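Local coordinates for protein phytoene synthase (Enterococcus hirae, PDB 5IYS) that probably joins two farnesyl diphosphate molecules head to head into dehydrosqualene, as squalene and phytoene synthases do, with magnesium ions holding the diphosphates, at residues I22-K25 with F30-A33; V94-F99 with A104-M109; E176-G181 with M199-Q204. All coordinates share one frame; numbering follows the deposited sequence.

Contact 1 (I22-K25 with F30-A33); sequences IIKK and FYLA. With FPS (S-[(2E,6E)-3,7,11-trimethyldodeca-2,6,10-trienyl] trihydrogen thiodiphosphate), chain G.
One face of the Tyr31 ring is laid against the side chain of Lys24, whose CB stands 4.0 Å from the ring centroid and only 19° off the ring normal, a CH-pi contact displaced toward the rim. Ile23 reaches the same ring obliquely, its CG2 lying 3.9 Å from Tyr31 CD1. The other ring, Phe30, turns its edge to the farnesyl thiodiphosphate of chain G, with Phe30 CE2 3.4 Å from ligand C2. Phe30 belongs to the pocket of this ligand, and the junction of the two helices thereby contributes to the pocket wall.

Lys24 can follow the tyrosine because its chain is stretched out from the first torsion (chi1 177°) onward; the two side chains run side by side in the same direction, and Lys24 CD is still only 3.7 Å from Tyr31 CE2. The methylenes therefore do the packing, while the ammonium end of this exposed residue leads away from segment 30-33. At the far end of the ring, the Tyr31 hydroxyl is hydrogen-bonded to Glu20. Ile23 continues the apolar seam inward, its CD1 4.1 Å from Phe30 CB, the side chains crossing at about a right angle.

The contact closes the short turn between helices 13-26 and 28-34. Ile23 also rests on Tyr46 and Tyr49 of helix 39-60, and Phe30 packs against Ala245 and, nearly ring-parallel, Tyr249 of helix 236-258.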
loop_
_atom_site.group_PDB
_atom_site.type_symbol
_atom_site.label_atom_id
_atom_site.label_comp_id
_atom_site.label_asym_id
_atom_site.label_seq_id
_atom_site.Cartn_x
_atom_site.Cartn_y
_atom_site.Cartn_z
ATOM N N ILE A 22 -13.913 6.997 -3.964
ATOM C CA ILE A 22 -13.023 6.954 -2.813
ATOM C C ILE A 22 -11.543 6.930 -3.246
ATOM O O ILE A 22 -10.726 7.708 -2.741
ATOM C CB ILE A 22 -13.385 5.792 -1.852
ATOM C CG1 ILE A 22 -14.616 6.209 -1.029
ATOM C CG2 ILE A 22 -12.180 5.436 -0.927
ATOM C CD1 ILE A 22 -15.273 5.119 -0.212
ATOM N N ILE A 23 -11.180 6.039 -4.164
ATOM C CA ILE A 23 -9.770 6.021 -4.571
ATOM C C ILE A 23 -9.359 7.281 -5.347
ATOM O O ILE A 23 -8.297 7.854 -5.080
ATOM C CB ILE A 23 -9.360 4.704 -5.279
ATOM C CG1 ILE A 23 -7.838 4.627 -5.453
ATOM C CG2 ILE A 23 -10.067 4.575 -6.644
ATOM C CD1 ILE A 23 -7.407 3.263 -6.069
ATOM N N LYS A 24 -10.228 7.745 -6.241
ATOM C CA LYS A 24 -9.998 8.989 -6.974
ATOM C C LYS A 24 -9.668 10.137 -6.029
ATOM O O LYS A 24 -8.700 10.851 -6.246
ATOM C CB LYS A 24 -11.192 9.326 -7.878
ATOM C CG LYS A 24 -11.093 10.653 -8.640
ATOM C CD LYS A 24 -12.168 10.658 -9.753
ATOM C CE LYS A 24 -12.207 11.993 -10.495
ATOM N NZ LYS A 24 -13.336 12.092 -11.479
ATOM N N LYS A 25 -10.425 10.270 -4.945
ATOM C CA LYS A 25 -10.233 11.370 -4.003
ATOM C C LYS A 25 -9.060 11.170 -3.040
ATOM O O LYS A 25 -8.468 12.139 -2.569
ATOM C CB LYS A 25 -11.507 11.585 -3.183
ATOM C CG LYS A 25 -12.759 11.880 -4.014
ATOM C CD LYS A 25 -12.856 13.320 -4.541
ATOM C CE LYS A 25 -14.087 13.482 -5.447
ATOM N NZ LYS A 25 -14.085 14.725 -6.280
ATOM N N PHE A 30 -2.566 5.794 -7.183
ATOM C CA PHE A 30 -3.060 4.433 -7.416
ATOM C C PHE A 30 -4.263 4.464 -8.342
ATOM O O PHE A 30 -4.475 3.542 -9.112
ATOM C CB PHE A 30 -3.379 3.758 -6.077
ATOM C CG PHE A 30 -2.153 3.294 -5.325
ATOM C CD1 PHE A 30 -1.094 2.704 -5.993
ATOM C CD2 PHE A 30 -2.072 3.416 -3.947
ATOM C CE1 PHE A 30 0.045 2.276 -5.294
ATOM C CE2 PHE A 30 -0.959 2.960 -3.237
ATOM C CZ PHE A 30 0.108 2.392 -3.916
ATOM N N TYR A 31 -5.043 5.544 -8.313
ATOM C CA TYR A 31 -6.126 5.684 -9.275
ATOM C C TYR A 31 -5.578 5.781 -10.682
ATOM O O TYR A 31 -6.074 5.105 -11.568
ATOM C CB TYR A 31 -7.001 6.939 -9.004
ATOM C CG TYR A 31 -8.190 7.049 -9.927
ATOM C CD1 TYR A 31 -9.044 5.970 -10.124
ATOM C CD2 TYR A 31 -8.561 8.277 -10.486
ATOM C CE1 TYR A 31 -10.128 6.045 -10.965
ATOM C CE2 TYR A 31 -9.681 8.376 -11.303
ATOM C CZ TYR A 31 -10.477 7.268 -11.513
ATOM O OH TYR A 31 -11.591 7.363 -12.326
ATOM N N LEU A 32 -4.567 6.627 -10.893
ATOM C CA LEU A 32 -3.966 6.749 -12.227
ATOM C C LEU A 32 -3.360 5.407 -12.659
ATOM O O LEU A 32 -3.652 4.902 -13.751
ATOM C CB LEU A 32 -2.838 7.778 -12.173
ATOM C CG LEU A 32 -2.044 7.932 -13.480
ATOM C CD1 LEU A 32 -3.043 8.258 -14.583
ATOM C CD2 LEU A 32 -1.040 9.073 -13.309
ATOM N N ALA A 33 -2.567 4.797 -11.779
ATOM C CA ALA A 33 -1.883 3.557 -12.139
ATOM C C ALA A 33 -2.907 2.459 -12.449
ATOM O O ALA A 33 -2.894 1.882 -13.540
ATOM C CB ALA A 33 -0.970 3.134 -11.019
HETATM C C1 FPS G . -0.332 3.770 0.232
HETATM S S1 FPS G . -2.074 3.970 0.250
HETATM C C2 FPS G . -0.177 2.276 0.017
HETATM C C3 FPS G . 0.799 1.526 0.559
HETATM C C4 FPS G . 1.857 2.148 1.421
HETATM C C5 FPS G . 0.883 0.035 0.293
HETATM C C6 FPS G . -0.221 -0.526 -0.602
HETATM C C7 FPS G . 0.204 -1.898 -1.087
HETATM C C8 FPS G . -0.085 -2.344 -2.323
HETATM C C10 FPS G . 0.284 -3.775 -2.647
HETATM C C9 FPS G . -0.814 -1.512 -3.352
HETATM C C11 FPS G . 1.166 -3.794 -3.899
HETATM C C12 FPS G . 1.411 -5.219 -4.366
HETATM C C13 FPS G . 0.674 -5.860 -5.302
HETATM C C14 FPS G . 1.035 -7.266 -5.707
HETATM C C15 FPS G . -0.493 -5.200 -5.989
HETATM P PA FPS G . -2.618 5.925 -0.130
HETATM O O1A FPS G . -3.955 6.001 -0.726
HETATM O O2A FPS G . -2.759 6.501 1.375
HETATM O O3A FPS G . -1.513 6.828 -0.843
HETATM P PB FPS G . -0.446 7.553 0.145
HETATM O O1B FPS G . -0.890 8.953 0.468
HETATM O O2B FPS G . 0.856 7.433 -0.611
HETATM O O3B FPS G . -0.278 6.855 1.477
#

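Contact 2 (V94-F99 with A104-M109); sequences VVFDNF and APFFDM. With FPS (S-[(2E,6E)-3,7,11-trimethyldodeca-2,6,10-trienyl] trihydrogen thiodiphosphate), chain H.
Phe96 and Phe106 reach toward each other from opposite directions and meet through their outer ring carbons. Phe96 CZ lies 3.7 Å from Phe106 CE1, while Phe96 CE1 stands 4.0 Å from Phe106 CZ. The centroids are 5.5 Å apart and the planes meet at 56°, an intermediate, oblique aromatic pairing. The approach is not symmetrical: Phe106 CE1 arrives at the edge of the Phe96 ring, near its plane, whereas Phe96 CZ comes to the Phe106 ring obliquely.

The backbones stay well apart, with 12.1 Å between the CA atoms of Phe96 and Phe106, so between these two segments the contact rests on the two phenyl groups. The first torsion of Phe106 (chi1 -71°) leaves CG beside its own backbone N and turns the ring across toward the other helix. Each ring has a further aromatic partner, since Phe78 meets Phe96 edge-to-face and Phe51 does the same with Phe106.

One turn further along the second helix, Met109 serves the substrate-analogue pocket. Its chain, bent at chi2 and chi3, brings CE to 3.6 Å from C6 of the farnesyl group in chain H, and its flank rests on Val139 and Met142 of helix 125-143.

Between the two segments the chemistry is wholly apolar: a small area of dispersion contact with no polar bond to fix the rings, whose mutual tilt is probably set largely by their neighbours, among them Phe78 and Phe51.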
loop_
_atom_site.group_PDB
_atom_site.type_symbol
_atom_site.label_atom_id
_atom_site.label_comp_id
_atom_site.label_asym_id
_atom_site.label_seq_id
_atom_site.Cartn_x
_atom_site.Cartn_y
_atom_site.Cartn_z
ATOM N N VAL A 94 -19.275 -8.991 -5.372
ATOM C CA VAL A 94 -19.085 -9.220 -6.814
ATOM C C VAL A 94 -17.672 -9.631 -7.228
ATOM O O VAL A 94 -17.468 -10.557 -8.033
ATOM C CB VAL A 94 -19.501 -7.964 -7.634
ATOM C CG1 VAL A 94 -19.177 -8.175 -9.110
ATOM C CG2 VAL A 94 -20.971 -7.666 -7.455
ATOM N N VAL A 95 -16.673 -8.985 -6.624
ATOM C CA VAL A 95 -15.297 -9.371 -6.884
ATOM C C VAL A 95 -15.030 -10.810 -6.438
ATOM O O VAL A 95 -14.422 -11.592 -7.180
ATOM C CB VAL A 95 -14.295 -8.372 -6.237
ATOM C CG1 VAL A 95 -12.881 -8.729 -6.640
ATOM C CG2 VAL A 95 -14.594 -6.905 -6.685
ATOM N N PHE A 96 -15.438 -11.134 -5.211
ATOM C CA PHE A 96 -15.293 -12.497 -4.679
ATOM C C PHE A 96 -16.097 -13.534 -5.480
ATOM O O PHE A 96 -15.635 -14.668 -5.657
ATOM C CB PHE A 96 -15.730 -12.581 -3.212
ATOM C CG PHE A 96 -14.617 -12.303 -2.216
ATOM C CD1 PHE A 96 -14.069 -11.034 -2.121
ATOM C CD2 PHE A 96 -14.052 -13.338 -1.460
ATOM C CE1 PHE A 96 -13.081 -10.729 -1.186
ATOM C CE2 PHE A 96 -12.979 -13.076 -0.560
ATOM C CZ PHE A 96 -12.500 -11.765 -0.428
ATOM N N ASP A 97 -17.203 -13.124 -6.093
ATOM C CA ASP A 97 -17.933 -14.009 -7.011
ATOM C C ASP A 97 -17.178 -14.297 -8.303
ATOM O O ASP A 97 -17.416 -15.347 -8.947
ATOM C CB ASP A 97 -19.287 -13.420 -7.406
ATOM C CG ASP A 97 -20.350 -13.596 -6.339
ATOM O OD1 ASP A 97 -20.113 -14.273 -5.308
ATOM O OD2 ASP A 97 -21.439 -13.015 -6.534
ATOM N N ASN A 98 -16.432 -13.295 -8.765
ATOM C CA ASN A 98 -15.845 -13.317 -10.106
ATOM C C ASN A 98 -14.414 -13.829 -10.165
ATOM O O ASN A 98 -13.933 -14.174 -11.238
ATOM C CB ASN A 98 -15.884 -11.923 -10.757
ATOM C CG ASN A 98 -17.302 -11.478 -11.164
ATOM O OD1 ASN A 98 -18.261 -12.251 -11.167
ATOM N ND2 ASN A 98 -17.435 -10.187 -11.462
ATOM N N PHE A 99 -13.668 -13.670 -9.072
ATOM C CA PHE A 99 -12.247 -14.044 -9.023
ATOM C C PHE A 99 -12.032 -14.884 -7.767
ATOM O O PHE A 99 -12.806 -14.749 -6.824
ATOM C CB PHE A 99 -11.378 -12.781 -8.950
ATOM C CG PHE A 99 -11.455 -11.935 -10.197
ATOM C CD1 PHE A 99 -10.661 -12.221 -11.295
ATOM C CD2 PHE A 99 -12.327 -10.853 -10.264
ATOM C CE1 PHE A 99 -10.748 -11.438 -12.451
ATOM C CE2 PHE A 99 -12.445 -10.107 -11.416
ATOM C CZ PHE A 99 -11.661 -10.405 -12.511
ATOM N N ALA A 104 -8.411 -14.266 3.931
ATOM C CA ALA A 104 -7.317 -14.225 4.905
ATOM C C ALA A 104 -6.512 -12.927 4.945
ATOM O O ALA A 104 -6.285 -12.404 6.026
ATOM C CB ALA A 104 -6.354 -15.447 4.746
ATOM N N PRO A 105 -6.174 -12.342 3.772
ATOM C CA PRO A 105 -5.362 -11.131 3.877
ATOM C C PRO A 105 -6.203 -9.940 4.323
ATOM O O PRO A 105 -5.665 -8.982 4.894
ATOM C CB PRO A 105 -4.780 -10.920 2.472
ATOM C CG PRO A 105 -5.540 -11.859 1.549
ATOM C CD PRO A 105 -6.224 -12.913 2.417
ATOM N N PHE A 106 -7.513 -10.025 4.148
ATOM C CA PHE A 106 -8.395 -8.939 4.614
ATOM C C PHE A 106 -8.399 -8.931 6.144
ATOM O O PHE A 106 -8.372 -7.869 6.771
ATOM C CB PHE A 106 -9.833 -9.118 4.075
ATOM C CG PHE A 106 -9.952 -8.868 2.591
ATOM C CD1 PHE A 106 -9.599 -9.848 1.675
ATOM C CD2 PHE A 106 -10.347 -7.623 2.124
ATOM C CE1 PHE A 106 -9.642 -9.586 0.296
ATOM C CE2 PHE A 106 -10.453 -7.383 0.770
ATOM C CZ PHE A 106 -10.059 -8.358 -0.146
ATOM N N PHE A 107 -8.376 -10.127 6.736
ATOM C CA PHE A 107 -8.325 -10.273 8.186
ATOM C C PHE A 107 -6.963 -9.755 8.679
ATOM O O PHE A 107 -6.880 -9.032 9.663
ATOM C CB PHE A 107 -8.474 -11.768 8.524
ATOM C CG PHE A 107 -9.891 -12.252 8.611
ATOM C CD1 PHE A 107 -10.720 -11.839 9.656
ATOM C CD2 PHE A 107 -10.381 -13.163 7.691
ATOM C CE1 PHE A 107 -12.033 -12.310 9.753
ATOM C CE2 PHE A 107 -11.655 -13.707 7.826
ATOM C CZ PHE A 107 -12.497 -13.246 8.829
ATOM N N ASP A 108 -5.894 -10.115 7.973
ATOM C CA ASP A 108 -4.553 -9.619 8.287
ATOM C C ASP A 108 -4.466 -8.084 8.322
ATOM O O ASP A 108 -3.779 -7.529 9.169
ATOM C CB ASP A 108 -3.495 -10.213 7.329
ATOM C CG ASP A 108 -3.267 -11.707 7.540
ATOM O OD1 ASP A 108 -3.657 -12.205 8.626
ATOM O OD2 ASP A 108 -2.655 -12.390 6.661
ATOM N N MET A 109 -5.015 -7.404 7.318
ATOM C CA MET A 109 -5.113 -5.948 7.335
ATOM C C MET A 109 -5.768 -5.410 8.622
ATOM O O MET A 109 -5.250 -4.476 9.234
ATOM C CB MET A 109 -5.872 -5.464 6.082
ATOM C CG MET A 109 -6.223 -3.956 6.014
ATOM S SD MET A 109 -4.762 -2.910 6.120
ATOM C CE MET A 109 -4.147 -2.881 4.425
HETATM C C1 FPS H . -1.264 3.856 3.867
HETATM S S1 FPS H . 0.185 3.814 4.876
HETATM C C2 FPS H . -2.275 2.872 4.403
HETATM C C3 FPS H . -2.156 1.534 4.340
HETATM C C4 FPS H . -0.934 0.832 3.808
HETATM C C5 FPS H . -3.296 0.703 4.882
HETATM C C6 FPS H . -4.500 0.714 3.941
HETATM C C7 FPS H . -4.070 0.450 2.508
HETATM C C8 FPS H . -4.515 1.210 1.495
HETATM C C10 FPS H . -3.978 0.900 0.118
HETATM C C9 FPS H . -5.430 2.380 1.738
HETATM C C11 FPS H . -4.842 -0.070 -0.655
HETATM C C12 FPS H . -4.362 0.113 -2.088
HETATM C C13 FPS H . -4.824 -0.593 -3.137
HETATM C C14 FPS H . -5.881 -1.648 -3.019
HETATM C C15 FPS H . -4.239 -0.317 -4.486
HETATM P PA FPS H . -0.274 5.323 6.172
HETATM O O1A FPS H . -1.515 4.979 6.908
HETATM O O2A FPS H . 0.937 5.479 7.221
HETATM O O3A FPS H . -0.231 6.707 5.330
HETATM P PB FPS H . -1.444 7.657 4.925
HETATM O O1B FPS H . -1.178 8.953 5.642
HETATM O O2B FPS H . -2.801 7.129 5.338
HETATM O O3B FPS H . -1.395 7.796 3.418
#

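Contact 3 (E176-G181 with M199-Q204); sequences EDYQMG and MLKEKQ
Tyr178 and Leu200 meet because a trans first torsion (chi1 -177°) swings the tyrosine ring out from helix 174-179 toward the loop. Lys201 takes the rarer first torsion of 55°, setting CG between its backbone N and carbonyl carbon, and a bend at chi3 then curls the chain end round to the ring. The two loop residues consequently touch different parts of the tyrosine. Leu200 CB lies over one face, 4.2 Å from the ring centroid and 22° off the normal, a CH-pi contact; Leu200 CD1 is 3.8 Å from Tyr178 CD1. Lys201 instead comes to the edge, its CE 3.6 Å from Tyr178 CE2 and its NZ near the ring plane, so this is not a cation-pi approach. The Tyr178 hydroxyl has a weak hydrogen bond to Thr197. Leu200 O, buried here, has no polar partner in the model.

After Tyr178 the chain leaves the helix through a Schellman motif: Gly181 has positive phi, and of the two bonds back into the last turn one joins Gly181 N to Tyr178 O (2.9 Å). The Tyr178 side chain is about 9 Å from that of Asp173, a magnesium ligand of this all-helical synthase fold that carries no ion in this chain.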
loop_
_atom_site.group_PDB
_atom_site.type_symbol
_atom_site.label_atom_id
_atom_site.label_comp_id
_atom_site.label_asym_id
_atom_site.label_seq_id
_atom_site.Cartn_x
_atom_site.Cartn_y
_atom_site.Cartn_z
ATOM N N GLU A 176 6.122 13.988 10.015
ATOM C CA GLU A 176 4.685 13.998 10.315
ATOM C C GLU A 176 4.344 12.844 11.256
ATOM O O GLU A 176 3.611 13.031 12.234
ATOM C CB GLU A 176 3.840 13.931 9.031
ATOM C CG GLU A 176 3.313 15.303 8.542
ATOM C CD GLU A 176 3.580 15.596 7.060
ATOM O OE1 GLU A 176 3.248 14.735 6.210
ATOM O OE2 GLU A 176 4.077 16.703 6.727
ATOM N N ASP A 177 4.963 11.685 11.035
ATOM C CA ASP A 177 4.718 10.525 11.914
ATOM C C ASP A 177 5.151 10.835 13.353
ATOM O O ASP A 177 4.393 10.631 14.308
ATOM C CB ASP A 177 5.457 9.287 11.406
ATOM C CG ASP A 177 4.730 8.599 10.250
ATOM O OD1 ASP A 177 3.547 8.911 10.037
ATOM O OD2 ASP A 177 5.351 7.775 9.544
ATOM N N TYR A 178 6.384 11.315 13.500
ATOM C CA TYR A 178 6.910 11.602 14.829
ATOM C C TYR A 178 6.025 12.610 15.552
ATOM O O TYR A 178 5.818 12.506 16.769
ATOM C CB TYR A 178 8.339 12.135 14.768
ATOM C CG TYR A 178 8.919 12.373 16.148
ATOM C CD1 TYR A 178 9.250 11.309 16.972
ATOM C CD2 TYR A 178 9.096 13.660 16.637
ATOM C CE1 TYR A 178 9.759 11.527 18.236
ATOM C CE2 TYR A 178 9.607 13.886 17.901
ATOM C CZ TYR A 178 9.941 12.813 18.690
ATOM O OH TYR A 178 10.452 13.028 19.952
ATOM N N GLN A 179 5.583 13.628 14.818
ATOM C CA GLN A 179 4.688 14.650 15.361
ATOM C C GLN A 179 3.478 13.989 15.988
ATOM O O GLN A 179 2.888 14.528 16.922
ATOM C CB GLN A 179 4.177 15.570 14.257
ATOM C CG GLN A 179 5.108 16.700 13.878
ATOM C CD GLN A 179 4.453 17.686 12.922
ATOM O OE1 GLN A 179 3.598 17.316 12.107
ATOM N NE2 GLN A 179 4.881 18.944 12.988
ATOM N N MET A 180 3.097 12.842 15.434
ATOM C CA MET A 180 1.872 12.155 15.795
ATOM C C MET A 180 2.120 11.176 16.927
ATOM O O MET A 180 1.197 10.506 17.371
ATOM C CB MET A 180 1.323 11.375 14.598
ATOM C CG MET A 180 0.810 12.232 13.453
ATOM S SD MET A 180 -0.325 13.541 13.968
ATOM C CE MET A 180 -0.495 14.451 12.427
ATOM N N GLY A 181 3.370 11.064 17.358
ATOM C CA GLY A 181 3.740 10.062 18.350
ATOM C C GLY A 181 4.173 8.709 17.806
ATOM O O GLY A 181 4.341 7.738 18.563
ATOM N N MET A 199 16.423 14.176 16.414
ATOM C CA MET A 199 16.715 14.491 15.023
ATOM C C MET A 199 15.464 14.379 14.140
ATOM O O MET A 199 15.482 14.794 12.977
ATOM C CB MET A 199 17.790 13.539 14.498
ATOM C CG MET A 199 19.038 13.448 15.355
ATOM S SD MET A 199 20.328 12.471 14.547
ATOM C CE MET A 199 21.658 12.706 15.748
ATOM N N LEU A 200 14.409 13.775 14.682
ATOM C CA LEU A 200 13.233 13.408 13.895
ATOM C C LEU A 200 12.285 14.589 13.746
ATOM O O LEU A 200 11.326 14.516 12.985
ATOM C CB LEU A 200 12.478 12.231 14.517
ATOM C CG LEU A 200 13.204 10.899 14.686
ATOM C CD1 LEU A 200 12.208 9.800 15.091
ATOM C CD2 LEU A 200 13.969 10.521 13.410
ATOM N N LYS A 201 12.562 15.677 14.456
ATOM C CA LYS A 201 11.677 16.843 14.400
ATOM C C LYS A 201 12.257 18.003 13.603
ATOM O O LYS A 201 11.608 19.037 13.446
ATOM C CB LYS A 201 11.264 17.311 15.801
ATOM C CG LYS A 201 12.421 17.615 16.748
ATOM C CD LYS A 201 11.918 18.013 18.139
ATOM C CE LYS A 201 11.526 16.797 18.973
ATOM N NZ LYS A 201 10.475 17.106 19.993
ATOM N N GLU A 202 13.439 17.794 13.031
ATOM C CA GLU A 202 14.108 18.821 12.235
ATOM C C GLU A 202 13.611 18.884 10.790
ATOM O O GLU A 202 12.995 17.933 10.297
ATOM C CB GLU A 202 15.627 18.627 12.304
ATOM C CG GLU A 202 16.248 19.316 13.515
ATOM C CD GLU A 202 17.390 18.537 14.132
ATOM O OE1 GLU A 202 17.448 18.447 15.384
ATOM O OE2 GLU A 202 18.236 18.030 13.360
ATOM N N LYS A 203 13.884 19.995 10.110
ATOM C CA LYS A 203 13.445 20.177 8.723
ATOM C C LYS A 203 14.210 19.322 7.713
ATOM O O LYS A 203 13.617 18.761 6.787
ATOM C CB LYS A 203 13.497 21.654 8.322
ATOM C CG LYS A 203 12.513 22.515 9.112
ATOM C CD LYS A 203 11.746 23.477 8.207
ATOM C CE LYS A 203 11.075 22.760 7.025
ATOM N NZ LYS A 203 9.978 21.798 7.389
ATOM N N GLN A 204 15.516 19.191 7.931
ATOM C CA GLN A 204 16.382 18.378 7.083
ATOM C C GLN A 204 17.137 17.360 7.944
ATOM O O GLN A 204 17.495 17.639 9.089
ATOM C CB GLN A 204 17.351 19.247 6.269
ATOM C CG GLN A 204 16.750 20.495 5.611
ATOM C CD GLN A 204 15.874 20.179 4.409
ATOM O OE1 GLN A 204 14.807 20.773 4.242
ATOM N NE2 GLN A 204 16.338 19.278 3.542
#

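All three contacts join parts of one almost wholly helical chain, and each is partly buried with an aromatic ring at its centre. Contacts 1 and 2 each link consecutive helices across a short connection and carry a ligand-pocket residue, Phe30 lying close to both farnesyl analogues and Met109 touching that of chain H; both also lean on helix 39-60. Contact 3 instead brings a helix end to a loop. Its centre lies about 22 Å from the chain's centre, against about 12 and 16 Å for the centres of contacts 1 and 2. Contact 2 joins a buried and a partly exposed phenyl ring, whereas contacts 1 and 3 run from a buried aliphatic side chain to an exposed lysine.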